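Local coordinates for ForH (Streptomyces kaniharaensis, PDB 6NKO), which probably acts in formycin A biosynthesis and resembles PurH, the AICAR transformylase/IMP cyclohydrolase of purine biosynthesis, at residues Thr83-Glu96 / Ala144-Val156. Sequence-based numbering, arbitrary orientation.
Sequences TLTVSVMGGILARE and AMLRGAAKNFEHV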
# COMPACT_ATOMS: atom_id res chain seq x y z
N THR A 83 1.34 -3.23 9.94
CA THR A 83 2.30 -2.64 9.02
C THR A 83 3.09 -1.51 9.66
O THR A 83 3.92 -0.89 8.99
CB THR A 83 1.60 -2.13 7.76
OG1 THR A 83 0.51 -1.27 8.12
CG2 THR A 83 1.08 -3.30 6.93
N LEU A 84 2.86 -1.24 10.95
CA LEU A 84 3.56 -0.18 11.65
C LEU A 84 4.73 -0.77 12.45
O LEU A 84 4.73 -0.85 13.68
CB LEU A 84 2.59 0.59 12.55
CG LEU A 84 1.51 1.35 11.76
CD1 LEU A 84 0.27 1.60 12.61
CD2 LEU A 84 2.06 2.66 11.21
N THR A 85 5.73 -1.22 11.70
CA THR A 85 6.96 -1.77 12.24
C THR A 85 8.14 -1.15 11.51
O THR A 85 7.99 -0.54 10.45
CB THR A 85 7.03 -3.30 12.11
OG1 THR A 85 7.17 -3.66 10.73
CG2 THR A 85 5.77 -3.96 12.68
N VAL A 86 9.33 -1.32 12.09
CA VAL A 86 10.54 -0.81 11.47
C VAL A 86 10.78 -1.49 10.13
O VAL A 86 11.21 -0.85 9.16
CB VAL A 86 11.74 -0.98 12.42
CG1 VAL A 86 13.04 -0.61 11.71
CG2 VAL A 86 11.55 -0.15 13.67
N SER A 87 10.48 -2.79 10.04
CA SER A 87 10.78 -3.53 8.82
C SER A 87 9.93 -3.05 7.65
O SER A 87 10.44 -2.87 6.54
CB SER A 87 10.57 -5.03 9.06
OG SER A 87 11.60 -5.56 9.88
N VAL A 88 8.63 -2.84 7.87
CA VAL A 88 7.76 -2.42 6.77
C VAL A 88 7.97 -0.94 6.45
O VAL A 88 8.22 -0.57 5.30
CB VAL A 88 6.29 -2.72 7.10
CG1 VAL A 88 5.38 -2.04 6.09
CG2 VAL A 88 6.04 -4.21 7.12
N MET A 89 7.87 -0.08 7.47
CA MET A 89 8.01 1.36 7.22
C MET A 89 9.44 1.74 6.89
O MET A 89 9.66 2.69 6.13
CB MET A 89 7.51 2.14 8.44
CG MET A 89 6.04 1.93 8.75
SD MET A 89 4.98 2.12 7.30
CE MET A 89 5.23 3.85 6.94
N GLY A 90 10.42 1.03 7.44
CA GLY A 90 11.80 1.26 7.04
C GLY A 90 12.06 0.83 5.61
O GLY A 90 12.80 1.49 4.88
N GLY A 91 11.45 -0.27 5.18
CA GLY A 91 11.59 -0.72 3.81
C GLY A 91 11.03 0.25 2.79
O GLY A 91 11.40 0.19 1.61
N ILE A 92 10.15 1.15 3.22
CA ILE A 92 9.55 2.15 2.34
C ILE A 92 10.28 3.48 2.41
O ILE A 92 10.49 4.13 1.38
CB ILE A 92 8.05 2.32 2.69
CG1 ILE A 92 7.28 1.03 2.40
CG2 ILE A 92 7.45 3.49 1.92
CD1 ILE A 92 5.96 0.94 3.14
N LEU A 93 10.70 3.90 3.61
CA LEU A 93 11.21 5.25 3.81
C LEU A 93 12.73 5.35 3.71
O LEU A 93 13.24 6.46 3.54
CB LEU A 93 10.76 5.79 5.17
CG LEU A 93 9.26 5.94 5.38
CD1 LEU A 93 8.94 6.29 6.83
CD2 LEU A 93 8.71 7.00 4.44
N ALA A 94 13.45 4.23 3.83
CA ALA A 94 14.91 4.29 3.87
C ALA A 94 15.47 4.85 2.57
O ALA A 94 15.01 4.50 1.47
CB ALA A 94 15.49 2.91 4.14
N ARG A 95 16.46 5.72 2.69
CA ARG A 95 17.10 6.36 1.55
C ARG A 95 18.17 5.44 0.97
O ARG A 95 18.31 4.28 1.37
CB ARG A 95 17.69 7.71 1.95
CG ARG A 95 16.70 8.88 1.90
CD ARG A 95 15.83 8.91 3.15
NE ARG A 95 15.60 10.26 3.65
CZ ARG A 95 16.45 10.94 4.42
NH1 ARG A 95 17.60 10.38 4.78
NH2 ARG A 95 16.15 12.16 4.83
N GLU A 96 18.94 5.95 0.01
CA GLU A 96 20.11 5.25 -0.51
C GLU A 96 21.40 5.79 0.09
O GLU A 96 22.48 5.57 -0.48
CB GLU A 96 20.15 5.34 -2.03
CG GLU A 96 19.04 4.56 -2.72
CD GLU A 96 19.19 3.06 -2.59
OE1 GLU A 96 20.33 2.56 -2.70
OE2 GLU A 96 18.17 2.37 -2.38
N ALA A 144 -0.12 5.56 5.58
CA ALA A 144 1.27 5.75 5.99
C ALA A 144 2.23 5.08 5.02
O ALA A 144 3.27 5.65 4.68
CB ALA A 144 1.48 5.22 7.41
N MET A 145 1.88 3.88 4.55
CA MET A 145 2.71 3.22 3.54
C MET A 145 2.64 3.93 2.20
O MET A 145 3.65 4.06 1.51
CB MET A 145 2.28 1.76 3.39
CG MET A 145 2.47 0.89 4.62
SD MET A 145 2.35 -0.88 4.23
CE MET A 145 0.58 -1.05 4.02
N LEU A 146 1.45 4.40 1.82
CA LEU A 146 1.28 5.00 0.50
C LEU A 146 1.90 6.39 0.43
O LEU A 146 2.58 6.73 -0.55
CB LEU A 146 -0.20 5.06 0.13
CG LEU A 146 -0.52 5.79 -1.18
CD1 LEU A 146 -0.05 4.97 -2.37
CD2 LEU A 146 -2.01 6.09 -1.28
N ARG A 147 1.67 7.22 1.46
CA ARG A 147 2.31 8.53 1.50
C ARG A 147 3.82 8.39 1.63
O ARG A 147 4.57 9.21 1.08
CB ARG A 147 1.76 9.35 2.67
CG ARG A 147 0.28 9.71 2.54
CD ARG A 147 -0.25 10.34 3.81
NE ARG A 147 0.26 11.70 3.99
CZ ARG A 147 1.20 12.04 4.87
NH1 ARG A 147 1.74 11.12 5.65
NH2 ARG A 147 1.60 13.30 4.96
N GLY A 148 4.30 7.37 2.34
CA GLY A 148 5.73 7.14 2.42
C GLY A 148 6.31 6.68 1.10
O GLY A 148 7.41 7.10 0.71
N ALA A 149 5.58 5.83 0.38
CA ALA A 149 6.02 5.40 -0.94
C ALA A 149 6.04 6.56 -1.92
O ALA A 149 6.99 6.70 -2.70
CB ALA A 149 5.12 4.27 -1.46
N ALA A 150 5.01 7.40 -1.89
CA ALA A 150 4.96 8.55 -2.79
C ALA A 150 6.08 9.54 -2.49
O ALA A 150 6.70 10.08 -3.41
CB ALA A 150 3.60 9.23 -2.70
N LYS A 151 6.36 9.78 -1.21
CA LYS A 151 7.47 10.66 -0.85
C LYS A 151 8.80 10.09 -1.33
O LYS A 151 9.69 10.84 -1.74
CB LYS A 151 7.49 10.89 0.66
CG LYS A 151 8.68 11.71 1.14
CD LYS A 151 8.65 11.91 2.64
CE LYS A 151 9.97 12.49 3.14
NZ LYS A 151 9.81 13.20 4.44
N ASN A 152 8.94 8.77 -1.29
CA ASN A 152 10.16 8.09 -1.72
C ASN A 152 9.95 7.41 -3.07
O ASN A 152 10.29 6.24 -3.23
CB ASN A 152 10.58 7.07 -0.66
CG ASN A 152 12.07 6.79 -0.66
OD1 ASN A 152 12.87 7.59 -1.16
ND2 ASN A 152 12.45 5.65 -0.11
N PHE A 153 9.39 8.14 -4.04
CA PHE A 153 8.94 7.51 -5.28
C PHE A 153 10.08 7.03 -6.16
O PHE A 153 9.86 6.20 -7.04
CB PHE A 153 8.02 8.46 -6.07
CG PHE A 153 8.69 9.73 -6.54
CD1 PHE A 153 9.51 9.73 -7.66
CD2 PHE A 153 8.48 10.93 -5.88
CE1 PHE A 153 10.12 10.89 -8.10
CE2 PHE A 153 9.08 12.09 -6.32
CZ PHE A 153 9.90 12.07 -7.42
N GLU A 154 11.30 7.54 -5.96
CA GLU A 154 12.43 7.05 -6.73
C GLU A 154 12.76 5.60 -6.41
O GLU A 154 13.35 4.91 -7.24
CB GLU A 154 13.67 7.92 -6.49
CG GLU A 154 13.64 9.26 -7.20
CD GLU A 154 14.49 10.31 -6.50
OE1 GLU A 154 15.66 10.49 -6.89
OE2 GLU A 154 13.98 10.95 -5.56
N HIS A 155 12.37 5.12 -5.22
CA HIS A 155 12.69 3.77 -4.79
C HIS A 155 11.47 2.92 -4.45
O HIS A 155 11.63 1.71 -4.24
CB HIS A 155 13.63 3.81 -3.58
CG HIS A 155 14.79 4.75 -3.76
ND1 HIS A 155 15.61 4.71 -4.86
CD2 HIS A 155 15.25 5.76 -2.98
CE1 HIS A 155 16.53 5.65 -4.76
NE2 HIS A 155 16.33 6.30 -3.62
N VAL A 156 10.28 3.50 -4.38
CA VAL A 156 9.04 2.76 -4.15
C VAL A 156 7.99 3.25 -5.13
O VAL A 156 7.81 4.46 -5.31
CB VAL A 156 8.52 2.92 -2.70
CG1 VAL A 156 7.55 1.79 -2.37
CG2 VAL A 156 9.67 2.95 -1.70
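I92 is the main bump of helix 86-93. It presses into a shallow hollow on helix 141-151 made by M145, G148 and A149. Its CG2 stands anti to the backbone N and lies on the peptide between G148 and A149, with I92 CG2 3.4 Å from A149 N. Its other branch turns toward the N-terminal side of the contact, where I92 CD1 meets M145 CB at 3.8 Å. G148 has no side chain, which lets L93 come in beside I92: L93 CD2 sits 3.6 Å from G148 CA.

M145 is the bump in the other direction. Its chain runs out straight through chi2 and then bends at chi3 (-76°). This brings SD against V88 CG1, and puts M145 CE 3.7 Å from T83 CG2. M89 crosses M145 at about a right angle, and its doubly bent chain lays CE over the A144 carbonyl and methyl group.

N152 closes the C-terminal end. It is the first residue past helix 141-151, and its ND2 bridges two carbonyls where helix 86-93 finishes. The bond from N152 ND2 to I92 O is 2.9 Å and nearly straight (167°), in the plane of the amide. The second, from N152 ND2 to A94 O, is longer at 3.2 Å and reaches that oxygen from above its carbonyl plane. E96 CG rests over one face of the H155 ring, 3.3 Å from H155 NE2.

Segments 86-93 and 144-151 run nearly parallel, 26° apart, and their axes come within 9.0 Å. R111 hydrogen-bonds to G91 O and A94 O, the latter shared with N152. Helix 184-212 packs against L146 and A150. The two helices lie side by side against the central parallel sheet of an MGS-like fold, where I92, M145, A149 and V156 touch V115.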